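Local coordinates for hypothetical protein (Staphylococcus aureus subsp. aureus, PDB 1QYI), which is of unknown function but probably acts as a hydrolase of the haloacid dehalogenase-like (HAD) superfamily, at residues 20-25 with 78-83; 84-89 with 165-170; 236-239 with 244-247; 361-366 with 370-375. All blocks are in the same frame, centred on the assembly; numbering follows the deposited sequence.

Interaction 1: residues 20-25 with 78-83; sequences DVSALT and WDMLFI
Ser22 and Thr25, one helical turn apart, face Leu81 across two helices whose short segments run nearly parallel, with axes 9.1 Å apart and a crossing angle of -30°. The apolar part of the contact is made by Thr25 and Leu81. The methyl CG2 of Thr25 reaches over to both ends of the leucine fork, 3.8 Å from Leu81 CD1 and 3.9 Å from Leu81 CD2, and the two side chains cross obliquely. Leu81 places CG between its backbone N and carbonyl carbon (chi1 65°), a cramped choice on a helix that turns the fork toward Thr25. A second kind of contact sets polar against apolar atoms. Ser22 OG comes within 3.3 Å of Leu81 CB, and the selenomethionine Met80 brings its methyl CE to the fringe, 4.4 Å from Ser22 OG. The threonine hydroxyl is used within its own helix, 16-31: Thr25 OG1 donates to Val21 O at 2.9 Å, from above the carbonyl plane, and the same oxygen accepts the helical bond from Thr25 N. This grip fixes the threonine's rotation, with its hydroxyl turned back onto its own helix and its methyl directed at Leu81. All four touching residues are buried within a helical bundle: helix 49-60 adds Phe60 beside Ser22, helix 172-195 packs Tyr181 and Trp184 on Val21, and helix 144-158 lies against Phe82 and Ile83.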
loop_
_atom_site.group_PDB
_atom_site.type_symbol
_atom_site.label_atom_id
_atom_site.label_comp_id
_atom_site.label_asym_id
_atom_site.label_seq_id
_atom_site.Cartn_x
_atom_site.Cartn_y
_atom_site.Cartn_z
ATOM N N ASP A 20 8.133 0.969 -4.672
ATOM C CA ASP A 20 9.081 1.921 -5.241
ATOM C C ASP A 20 9.241 3.064 -4.241
ATOM O O ASP A 20 10.334 3.318 -3.738
ATOM C CB ASP A 20 8.543 2.513 -6.550
ATOM C CG ASP A 20 8.867 1.677 -7.762
ATOM O OD1 ASP A 20 9.280 0.495 -7.625
ATOM O OD2 ASP A 20 8.686 2.221 -8.872
ATOM N N VAL A 21 8.144 3.760 -3.956
ATOM C CA VAL A 21 8.209 4.875 -3.025
ATOM C C VAL A 21 8.822 4.385 -1.716
ATOM O O VAL A 21 9.668 5.063 -1.135
ATOM C CB VAL A 21 6.829 5.498 -2.766
ATOM C CG1 VAL A 21 6.954 6.627 -1.760
ATOM C CG2 VAL A 21 6.262 6.029 -4.079
ATOM N N SER A 22 8.421 3.202 -1.261
ATOM C CA SER A 22 8.982 2.666 -0.035
ATOM C C SER A 22 10.520 2.639 -0.138
ATOM O O SER A 22 11.222 3.045 0.803
ATOM C CB SER A 22 8.433 1.266 0.234
ATOM O OG SER A 22 9.075 0.676 1.365
ATOM N N ALA A 23 11.041 2.181 -1.280
ATOM C CA ALA A 23 12.493 2.130 -1.503
ATOM C C ALA A 23 13.102 3.534 -1.514
ATOM O O ALA A 23 14.111 3.781 -0.856
ATOM C CB ALA A 23 12.804 1.420 -2.824
ATOM N N LEU A 24 12.494 4.442 -2.272
ATOM C CA LEU A 24 12.970 5.823 -2.348
ATOM C C LEU A 24 12.978 6.484 -0.981
ATOM O O LEU A 24 13.806 7.345 -0.698
ATOM C CB LEU A 24 12.090 6.661 -3.274
ATOM C CG LEU A 24 12.278 6.522 -4.778
ATOM C CD1 LEU A 24 11.583 7.698 -5.462
ATOM C CD2 LEU A 24 13.768 6.536 -5.107
ATOM N N THR A 25 12.044 6.089 -0.128
ATOM C CA THR A 25 11.983 6.680 1.197
ATOM C C THR A 25 13.244 6.347 1.973
ATOM O O THR A 25 13.959 7.245 2.424
ATOM C CB THR A 25 10.757 6.196 1.950
ATOM O OG1 THR A 25 9.592 6.714 1.297
ATOM C CG2 THR A 25 10.781 6.688 3.382
ATOM N N TRP A 78 4.580 1.493 5.104
ATOM C CA TRP A 78 5.144 2.366 6.126
ATOM C C TRP A 78 6.009 1.522 7.062
ATOM O O TRP A 78 7.185 1.828 7.285
ATOM C CB TRP A 78 4.035 3.063 6.932
ATOM C CG TRP A 78 3.150 3.992 6.123
ATOM C CD1 TRP A 78 3.503 4.690 4.990
ATOM C CD2 TRP A 78 1.801 4.384 6.426
ATOM N NE1 TRP A 78 2.463 5.483 4.582
ATOM C CE2 TRP A 78 1.404 5.319 5.440
ATOM C CE3 TRP A 78 0.886 4.038 7.434
ATOM C CZ2 TRP A 78 0.129 5.921 5.433
ATOM C CZ3 TRP A 78 -0.386 4.635 7.430
ATOM C CH2 TRP A 78 -0.749 5.567 6.433
ATOM N N ASP A 79 5.436 0.443 7.591
ATOM C CA ASP A 79 6.184 -0.420 8.494
ATOM C C ASP A 79 7.434 -1.009 7.834
ATOM O O ASP A 79 8.516 -1.007 8.429
ATOM C CB ASP A 79 5.298 -1.553 9.021
ATOM C CG ASP A 79 4.155 -1.049 9.891
ATOM O OD1 ASP A 79 4.414 -0.293 10.852
ATOM O OD2 ASP A 79 2.991 -1.413 9.611
HETATM N N MSE A 80 7.285 -1.499 6.605
HETATM C CA MSE A 80 8.408 -2.093 5.887
HETATM C C MSE A 80 9.603 -1.152 5.706
HETATM O O MSE A 80 10.732 -1.500 6.052
HETATM C CB MSE A 80 7.958 -2.601 4.517
HETATM C CG MSE A 80 6.891 -3.669 4.570
HETATM SE SE MSE A 80 6.603 -4.484 2.850
HETATM C CE MSE A 80 6.552 -2.867 1.755
ATOM N N LEU A 81 9.353 0.032 5.156
ATOM C CA LEU A 81 10.416 0.995 4.937
ATOM C C LEU A 81 11.025 1.422 6.272
ATOM O O LEU A 81 12.215 1.713 6.351
ATOM C CB LEU A 81 9.880 2.207 4.176
ATOM C CG LEU A 81 8.836 3.094 4.852
ATOM C CD1 LEU A 81 9.523 4.088 5.787
ATOM C CD2 LEU A 81 8.059 3.862 3.776
ATOM N N PHE A 82 10.213 1.457 7.324
ATOM C CA PHE A 82 10.720 1.839 8.637
ATOM C C PHE A 82 11.729 0.819 9.164
ATOM O O PHE A 82 12.819 1.198 9.579
ATOM C CB PHE A 82 9.572 1.974 9.644
ATOM C CG PHE A 82 10.028 2.251 11.060
ATOM C CD1 PHE A 82 10.514 3.508 11.418
ATOM C CD2 PHE A 82 9.951 1.257 12.038
ATOM C CE1 PHE A 82 10.908 3.776 12.725
ATOM C CE2 PHE A 82 10.344 1.513 13.352
ATOM C CZ PHE A 82 10.823 2.780 13.698
ATOM N N ILE A 83 11.356 -0.462 9.163
ATOM C CA ILE A 83 12.237 -1.521 9.660
ATOM C C ILE A 83 13.540 -1.588 8.864
ATOM O O ILE A 83 14.625 -1.711 9.435
ATOM C CB ILE A 83 11.527 -2.931 9.643
ATOM C CG1 ILE A 83 11.153 -3.367 11.069
ATOM C CG2 ILE A 83 12.462 -4.008 9.107
ATOM C CD1 ILE A 83 10.085 -2.535 11.754
#

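Interaction 2: residues 84-89 with 165-170; sequences VFSIHL and TLFSLK
Phe167 brings one side of its ring, atoms CD1 and CE1, up to Ser86 and Leu89, which lie three residues apart on the same flank of helix 77-93. Leu89 meets the ring at its edge, near the ring plane, with CD2 3.7 Å from Phe167 CE1. Ser86 approaches more obliquely: its OG is 3.6 Å from Phe167 CD1, and its CB is 4.0 Å from the same ring atom. The leucine extends CG anti to its backbone N (chi1 177°), which carries the CD2 branch out to the ring. Ser86 instead has OG beside its backbone N, where it is hydrogen-bonded to Phe82 O one turn earlier, so the polar atom next to the aromatic ring has a partner on its own helix. On the other side, residues 165-168 form a tight turn. Thr165 O accepts two bonds from Ser168, one from OG at 2.8 Å and one from N at 3.2 Å, both reaching it from the same face of the carbonyl plane. This small closed turn brackets Phe167, whose side chain points inward. The segment connects helix 144-158 to helix 172-195, and Phe167 is wedged where these meet helix 77-93: Ala155 touches it from the first, Leu173 from the second, and Leu151 joins Leu173 in covering Ser86.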
loop_
_atom_site.group_PDB
_atom_site.type_symbol
_atom_site.label_atom_id
_atom_site.label_comp_id
_atom_site.label_asym_id
_atom_site.label_seq_id
_atom_site.Cartn_x
_atom_site.Cartn_y
_atom_site.Cartn_z
ATOM N N VAL A 84 13.430 -1.497 7.546
ATOM C CA VAL A 84 14.598 -1.540 6.670
ATOM C C VAL A 84 15.537 -0.362 6.953
ATOM O O VAL A 84 16.757 -0.510 6.943
ATOM C CB VAL A 84 14.160 -1.514 5.181
ATOM C CG1 VAL A 84 15.352 -1.234 4.278
ATOM C CG2 VAL A 84 13.523 -2.855 4.820
ATOM N N PHE A 85 14.970 0.808 7.219
ATOM C CA PHE A 85 15.789 1.972 7.484
ATOM C C PHE A 85 16.399 1.942 8.880
ATOM O O PHE A 85 17.461 2.531 9.113
ATOM C CB PHE A 85 14.969 3.243 7.308
ATOM C CG PHE A 85 15.702 4.475 7.724
ATOM C CD1 PHE A 85 16.697 5.012 6.918
ATOM C CD2 PHE A 85 15.432 5.072 8.961
ATOM C CE1 PHE A 85 17.419 6.126 7.335
ATOM C CE2 PHE A 85 16.148 6.187 9.391
ATOM C CZ PHE A 85 17.146 6.721 8.579
ATOM N N SER A 86 15.732 1.271 9.813
ATOM C CA SER A 86 16.243 1.178 11.186
ATOM C C SER A 86 17.484 0.279 11.253
ATOM O O SER A 86 18.437 0.568 11.981
ATOM C CB SER A 86 15.162 0.632 12.129
ATOM O OG SER A 86 14.133 1.573 12.336
ATOM N N ILE A 87 17.460 -0.802 10.479
ATOM C CA ILE A 87 18.559 -1.757 10.428
ATOM C C ILE A 87 19.840 -1.063 9.975
ATOM O O ILE A 87 20.928 -1.352 10.474
ATOM C CB ILE A 87 18.216 -2.923 9.466
ATOM C CG1 ILE A 87 16.973 -3.644 9.976
ATOM C CG2 ILE A 87 19.380 -3.898 9.375
ATOM C CD1 ILE A 87 17.113 -4.098 11.417
ATOM N N HIS A 88 19.704 -0.140 9.030
ATOM C CA HIS A 88 20.857 0.593 8.542
ATOM C C HIS A 88 21.232 1.689 9.518
ATOM O O HIS A 88 22.405 2.022 9.656
ATOM C CB HIS A 88 20.579 1.206 7.175
ATOM C CG HIS A 88 20.455 0.198 6.082
ATOM N ND1 HIS A 88 21.310 -0.886 5.973
ATOM C CD2 HIS A 88 19.597 0.096 5.048
ATOM C CE1 HIS A 88 20.977 -1.601 4.924
ATOM N NE2 HIS A 88 19.936 -1.031 4.336
ATOM N N LEU A 89 20.237 2.252 10.197
ATOM C CA LEU A 89 20.510 3.307 11.151
ATOM C C LEU A 89 21.304 2.708 12.301
ATOM O O LEU A 89 22.355 3.224 12.674
ATOM C CB LEU A 89 19.207 3.921 11.671
ATOM C CG LEU A 89 19.393 5.010 12.737
ATOM C CD1 LEU A 89 20.267 6.111 12.191
ATOM C CD2 LEU A 89 18.054 5.542 13.173
ATOM N N THR A 165 13.331 2.989 22.531
ATOM C CA THR A 165 11.926 3.325 22.274
ATOM C C THR A 165 11.805 4.264 21.089
ATOM O O THR A 165 10.705 4.585 20.657
ATOM C CB THR A 165 11.246 4.009 23.494
ATOM O OG1 THR A 165 12.029 5.133 23.926
ATOM C CG2 THR A 165 11.085 3.019 24.640
ATOM N N LEU A 166 12.948 4.702 20.577
ATOM C CA LEU A 166 12.994 5.597 19.433
ATOM C C LEU A 166 12.553 4.814 18.200
ATOM O O LEU A 166 12.032 5.387 17.246
ATOM C CB LEU A 166 14.421 6.097 19.234
ATOM C CG LEU A 166 14.609 7.288 18.300
ATOM C CD1 LEU A 166 14.155 8.559 19.022
ATOM C CD2 LEU A 166 16.068 7.411 17.897
ATOM N N PHE A 167 12.770 3.500 18.239
ATOM C CA PHE A 167 12.413 2.596 17.150
ATOM C C PHE A 167 11.009 2.011 17.305
ATOM O O PHE A 167 10.614 1.112 16.561
ATOM C CB PHE A 167 13.420 1.439 17.076
ATOM C CG PHE A 167 14.830 1.869 16.799
ATOM C CD1 PHE A 167 15.140 2.571 15.637
ATOM C CD2 PHE A 167 15.845 1.593 17.714
ATOM C CE1 PHE A 167 16.440 3.000 15.387
ATOM C CE2 PHE A 167 17.151 2.019 17.478
ATOM C CZ PHE A 167 17.448 2.726 16.313
ATOM N N SER A 168 10.268 2.513 18.283
ATOM C CA SER A 168 8.916 2.040 18.539
ATOM C C SER A 168 7.977 2.339 17.378
ATOM O O SER A 168 8.168 3.299 16.634
ATOM C CB SER A 168 8.354 2.697 19.803
ATOM O OG SER A 168 8.131 4.095 19.596
ATOM N N LEU A 169 6.960 1.500 17.242
ATOM C CA LEU A 169 5.961 1.655 16.205
ATOM C C LEU A 169 5.247 2.997 16.401
ATOM O O LEU A 169 5.025 3.427 17.532
ATOM C CB LEU A 169 4.967 0.505 16.303
ATOM C CG LEU A 169 3.740 0.623 15.413
ATOM C CD1 LEU A 169 4.180 0.823 13.969
ATOM C CD2 LEU A 169 2.880 -0.618 15.557
ATOM N N LYS A 170 4.897 3.662 15.304
ATOM C CA LYS A 170 4.222 4.953 15.388
ATOM C C LYS A 170 5.042 5.956 16.213
ATOM O O LYS A 170 4.512 6.952 16.713
ATOM C CB LYS A 170 2.828 4.773 16.006
ATOM C CG LYS A 170 1.783 4.157 15.076
ATOM C CD LYS A 170 1.180 5.216 14.160
ATOM C CE LYS A 170 0.096 4.639 13.251
ATOM N NZ LYS A 170 -0.951 3.890 14.012
#

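Interaction 3: residues 236-239 with 244-247; sequences IATG and ETVV
Thr238 and Thr245 meet without any ring, amide or carboxylate between them, so there are no faces or edges to match, and the contact is made by the branched ends of the two threonines, tip to tip. The methyl CG2 of Thr238 lies 3.5 Å from Thr245 OG1 and 3.9 Å from Thr245 CG2. Ile236, two residues earlier and on the same side of the strand, extends the contact weakly, its CG2 being 4.4 Å from Thr245 CG2. The orientation of Thr238 follows from its torsion: with OG1 opposite the backbone N (chi1 -180°), the methyl sits between the N and the carbonyl carbon and is the branch presented to the helix. These residues belong to a beta-alpha-beta unit, strand 233-237, helix 242-252 and strand 263-264, and the contact closes the short turn from the first strand into the helix. Backbone bonds tie Ile236 and Thr238 to Ala264, and Ala237 to Phe6, in the parallel sheet. In the HAD fold a threonine or serine directly after this strand forms the second conserved motif of the active site, and the position of Thr238 is consistent with that role; Lys284 NZ, hydrogen-bonded to Ala237 O, fits the lysine of the third. Chemically, both hydroxyls are engaged by nearby backbone, Thr238 OG1 with Arg240 N and Thr245 OG1 with Pro241 O, which implies that across the contact the threonines act through van der Waals touch while their polar ends order the turn that joins strand and helix.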
loop_
_atom_site.group_PDB
_atom_site.type_symbol
_atom_site.label_atom_id
_atom_site.label_comp_id
_atom_site.label_asym_id
_atom_site.label_seq_id
_atom_site.Cartn_x
_atom_site.Cartn_y
_atom_site.Cartn_z
ATOM N N ILE A 236 -17.020 0.833 -7.624
ATOM C CA ILE A 236 -15.666 0.590 -7.105
ATOM C C ILE A 236 -15.576 0.364 -5.583
ATOM O O ILE A 236 -16.113 1.149 -4.804
ATOM C CB ILE A 236 -14.698 1.771 -7.440
ATOM C CG1 ILE A 236 -14.492 1.879 -8.946
ATOM C CG2 ILE A 236 -13.326 1.523 -6.815
ATOM C CD1 ILE A 236 -13.802 0.676 -9.544
ATOM N N ALA A 237 -14.890 -0.707 -5.188
ATOM C CA ALA A 237 -14.643 -1.045 -3.781
ATOM C C ALA A 237 -13.152 -1.383 -3.662
ATOM O O ALA A 237 -12.702 -2.404 -4.189
ATOM C CB ALA A 237 -15.491 -2.250 -3.343
ATOM N N THR A 238 -12.381 -0.531 -2.990
ATOM C CA THR A 238 -10.944 -0.778 -2.834
ATOM C C THR A 238 -10.458 -0.558 -1.402
ATOM O O THR A 238 -11.169 0.013 -0.573
ATOM C CB THR A 238 -10.106 0.139 -3.759
ATOM O OG1 THR A 238 -8.714 -0.143 -3.575
ATOM C CG2 THR A 238 -10.370 1.603 -3.446
ATOM N N GLY A 239 -9.240 -1.021 -1.128
ATOM C CA GLY A 239 -8.647 -0.856 0.187
ATOM C C GLY A 239 -7.873 0.449 0.248
ATOM O O GLY A 239 -7.371 0.843 1.299
ATOM N N GLU A 244 -6.034 8.237 -2.969
ATOM C CA GLU A 244 -5.260 7.250 -3.706
ATOM C C GLU A 244 -6.091 6.515 -4.752
ATOM O O GLU A 244 -5.553 5.781 -5.583
ATOM C CB GLU A 244 -4.621 6.260 -2.724
ATOM C CG GLU A 244 -3.221 6.696 -2.279
ATOM C CD GLU A 244 -2.872 6.269 -0.859
ATOM O OE1 GLU A 244 -3.067 5.077 -0.530
ATOM O OE2 GLU A 244 -2.386 7.123 -0.080
ATOM N N THR A 245 -7.404 6.731 -4.705
ATOM C CA THR A 245 -8.342 6.125 -5.645
ATOM C C THR A 245 -8.783 7.161 -6.687
ATOM O O THR A 245 -8.616 6.967 -7.895
ATOM C CB THR A 245 -9.603 5.610 -4.919
ATOM O OG1 THR A 245 -9.209 4.912 -3.733
ATOM C CG2 THR A 245 -10.395 4.677 -5.813
ATOM N N VAL A 246 -9.351 8.265 -6.213
ATOM C CA VAL A 246 -9.823 9.319 -7.105
ATOM C C VAL A 246 -8.723 9.931 -7.993
ATOM O O VAL A 246 -8.822 9.869 -9.216
ATOM C CB VAL A 246 -10.538 10.440 -6.309
ATOM C CG1 VAL A 246 -10.690 11.691 -7.165
ATOM C CG2 VAL A 246 -11.911 9.948 -5.881
ATOM N N VAL A 247 -7.687 10.507 -7.383
ATOM C CA VAL A 247 -6.606 11.139 -8.126
ATOM C C VAL A 247 -6.064 10.286 -9.264
ATOM O O VAL A 247 -5.988 10.744 -10.404
ATOM C CB VAL A 247 -5.449 11.529 -7.187
ATOM C CG1 VAL A 247 -4.337 12.210 -7.964
ATOM C CG2 VAL A 247 -5.968 12.448 -6.092
#

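Interaction 4: residues 361-366 with 370-375; sequences YVINHL and RGVLDN
A CH-pi contact of Val372 on Tyr361, widened by apolar contact with Ile363, packs the C-terminal helix 369-373 against strand 361-363 at the border of the sheet. The valine methyl CG1 stands over one face of the tyrosine ring, 3.6 Å from the centroid of the Tyr361 ring and 15° off its normal. It is displaced slightly toward the rim on the side of the ring's attachment, so that its nearest ring atom is Tyr361 CG at 3.5 Å. The other methyl turns to Ile363, Val372 CG2 making an apolar contact of 3.3 Å with Ile363 CD1. Val372 thus straddles two side chains that point from the same side of the strand, one for each methyl, with CG1 directed away from its own backbone N (chi1 -178°). The strand is an outermost one of the parallel sheet in an alpha/beta core consistent with the Rossmann-like HAD fold, bonded through its backbone to Phe338 and Gly340 of strand 337-341. Ile339 of that neighbouring strand also touches Val372, and the tyrosine hydroxyl is hydrogen-bonded to Leu376 O, beyond the helix. Arg370, at the start of the segment, makes a salt bridge to Asp226 on helix 217-229. Asp374 N bonds to Arg370 O at 2.9 Å, and Asn375 folds its amide back, ND2 donating to Gly371 O at 3.1 Å in the carbonyl plane, on a lone pair, with an N-H...O angle of 146°.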
loop_
_atom_site.group_PDB
_atom_site.type_symbol
_atom_site.label_atom_id
_atom_site.label_comp_id
_atom_site.label_asym_id
_atom_site.label_seq_id
_atom_site.Cartn_x
_atom_site.Cartn_y
_atom_site.Cartn_z
ATOM N N TYR A 361 -15.917 -17.512 -12.019
ATOM C CA TYR A 361 -15.116 -17.452 -13.234
ATOM C C TYR A 361 -13.728 -16.973 -12.894
ATOM O O TYR A 361 -13.514 -16.345 -11.865
ATOM C CB TYR A 361 -15.727 -16.486 -14.254
ATOM C CG TYR A 361 -17.178 -16.739 -14.516
ATOM C CD1 TYR A 361 -18.154 -16.150 -13.723
ATOM C CD2 TYR A 361 -17.579 -17.595 -15.532
ATOM C CE1 TYR A 361 -19.495 -16.406 -13.933
ATOM C CE2 TYR A 361 -18.921 -17.858 -15.750
ATOM C CZ TYR A 361 -19.875 -17.259 -14.946
ATOM O OH TYR A 361 -21.213 -17.495 -15.153
ATOM N N VAL A 362 -12.779 -17.288 -13.761
ATOM C CA VAL A 362 -11.412 -16.846 -13.566
ATOM C C VAL A 362 -10.925 -16.351 -14.928
ATOM O O VAL A 362 -10.982 -17.071 -15.922
ATOM C CB VAL A 362 -10.517 -17.991 -13.033
ATOM C CG1 VAL A 362 -9.073 -17.527 -12.929
ATOM C CG2 VAL A 362 -11.009 -18.434 -11.664
ATOM N N ILE A 363 -10.470 -15.102 -14.969
ATOM C CA ILE A 363 -9.996 -14.490 -16.204
ATOM C C ILE A 363 -8.517 -14.107 -16.077
ATOM O O ILE A 363 -8.033 -13.899 -14.970
ATOM C CB ILE A 363 -10.908 -13.258 -16.542
ATOM C CG1 ILE A 363 -11.489 -13.431 -17.931
ATOM C CG2 ILE A 363 -10.155 -11.947 -16.444
ATOM C CD1 ILE A 363 -12.255 -14.716 -18.090
ATOM N N ASN A 364 -7.791 -14.040 -17.195
ATOM C CA ASN A 364 -6.372 -13.678 -17.137
ATOM C C ASN A 364 -6.187 -12.214 -16.779
ATOM O O ASN A 364 -5.301 -11.864 -16.005
ATOM C CB ASN A 364 -5.664 -13.956 -18.464
ATOM C CG ASN A 364 -5.438 -15.432 -18.710
ATOM O OD1 ASN A 364 -4.773 -16.116 -17.932
ATOM N ND2 ASN A 364 -5.988 -15.931 -19.807
ATOM N N HIS A 365 -7.019 -11.357 -17.359
ATOM C CA HIS A 365 -6.953 -9.923 -17.090
ATOM C C HIS A 365 -8.269 -9.224 -17.437
ATOM O O HIS A 365 -9.151 -9.807 -18.068
ATOM C CB HIS A 365 -5.778 -9.304 -17.863
ATOM C CG HIS A 365 -5.787 -9.615 -19.328
ATOM N ND1 HIS A 365 -6.701 -9.072 -20.199
ATOM C CD2 HIS A 365 -4.989 -10.426 -20.068
ATOM C CE1 HIS A 365 -6.469 -9.530 -21.423
ATOM N NE2 HIS A 365 -5.437 -10.350 -21.364
ATOM N N LEU A 366 -8.394 -7.974 -17.013
ATOM C CA LEU A 366 -9.601 -7.195 -17.256
ATOM C C LEU A 366 -10.139 -7.283 -18.683
ATOM O O LEU A 366 -11.340 -7.148 -18.903
ATOM C CB LEU A 366 -9.358 -5.725 -16.909
ATOM C CG LEU A 366 -10.607 -4.841 -16.884
ATOM C CD1 LEU A 366 -11.545 -5.333 -15.794
ATOM C CD2 LEU A 366 -10.220 -3.384 -16.644
ATOM N N ARG A 370 -15.019 -9.744 -21.327
ATOM C CA ARG A 370 -16.118 -9.882 -22.273
ATOM C C ARG A 370 -16.510 -11.350 -22.440
ATOM O O ARG A 370 -17.691 -11.676 -22.575
ATOM C CB ARG A 370 -15.735 -9.316 -23.638
ATOM C CG ARG A 370 -15.859 -7.819 -23.779
ATOM C CD ARG A 370 -15.715 -7.448 -25.243
ATOM N NE ARG A 370 -15.843 -6.021 -25.484
ATOM C CZ ARG A 370 -14.971 -5.113 -25.065
ATOM N NH1 ARG A 370 -13.900 -5.485 -24.378
ATOM N NH2 ARG A 370 -15.169 -3.826 -25.338
ATOM N N GLY A 371 -15.509 -12.226 -22.432
ATOM C CA GLY A 371 -15.753 -13.647 -22.592
ATOM C C GLY A 371 -16.708 -14.186 -21.555
ATOM O O GLY A 371 -17.526 -15.055 -21.845
ATOM N N VAL A 372 -16.608 -13.659 -20.341
ATOM C CA VAL A 372 -17.469 -14.085 -19.253
ATOM C C VAL A 372 -18.883 -13.557 -19.409
ATOM O O VAL A 372 -19.850 -14.259 -19.108
ATOM C CB VAL A 372 -16.935 -13.600 -17.909
ATOM C CG1 VAL A 372 -17.827 -14.100 -16.786
ATOM C CG2 VAL A 372 -15.511 -14.078 -17.721
ATOM N N LEU A 373 -19.021 -12.322 -19.871
ATOM C CA LEU A 373 -20.360 -11.758 -20.015
ATOM C C LEU A 373 -21.098 -12.275 -21.253
ATOM O O LEU A 373 -22.327 -12.219 -21.316
ATOM C CB LEU A 373 -20.294 -10.224 -20.015
ATOM C CG LEU A 373 -19.635 -9.602 -18.772
ATOM C CD1 LEU A 373 -19.592 -8.089 -18.912
ATOM C CD2 LEU A 373 -20.397 -10.003 -17.524
ATOM N N ASP A 374 -20.362 -12.796 -22.227
ATOM C CA ASP A 374 -21.014 -13.314 -23.420
ATOM C C ASP A 374 -21.091 -14.835 -23.380
ATOM O O ASP A 374 -21.587 -15.475 -24.310
ATOM C CB ASP A 374 -20.291 -12.830 -24.682
ATOM C CG ASP A 374 -20.348 -11.315 -24.835
ATOM O OD1 ASP A 374 -21.417 -10.731 -24.546
ATOM O OD2 ASP A 374 -19.335 -10.706 -25.243
ATOM N N ASN A 375 -20.611 -15.402 -22.279
ATOM C CA ASN A 375 -20.618 -16.841 -22.080
ATOM C C ASN A 375 -20.941 -17.202 -20.641
ATOM O O ASN A 375 -20.381 -18.150 -20.092
ATOM C CB ASN A 375 -19.261 -17.432 -22.458
ATOM C CG ASN A 375 -19.038 -17.456 -23.950
ATOM O OD1 ASN A 375 -19.713 -18.184 -24.674
ATOM N ND2 ASN A 375 -18.093 -16.654 -24.421
#

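Interactions 1 and 2 share helix 77-93 and lie in the helical region inserted between strands 3-6 and 233-237, probably a cap over the HAD core. Their centres are 12 Å apart, and they touch directly where Phe82 CE2 meets Phe167 O at 3.2 Å. Interactions 3 and 4 belong to the core: both reach the same parallel sheet, with centres 23 Å apart and nearest atoms about 9 Å apart. Interaction 3, at the probable active-site end of its strand, is also the core contact nearer to the helical region, its nearest atoms about 6 Å from interaction 1. Interactions 2 and 4 are farthest apart, with centres 45 Å from each other.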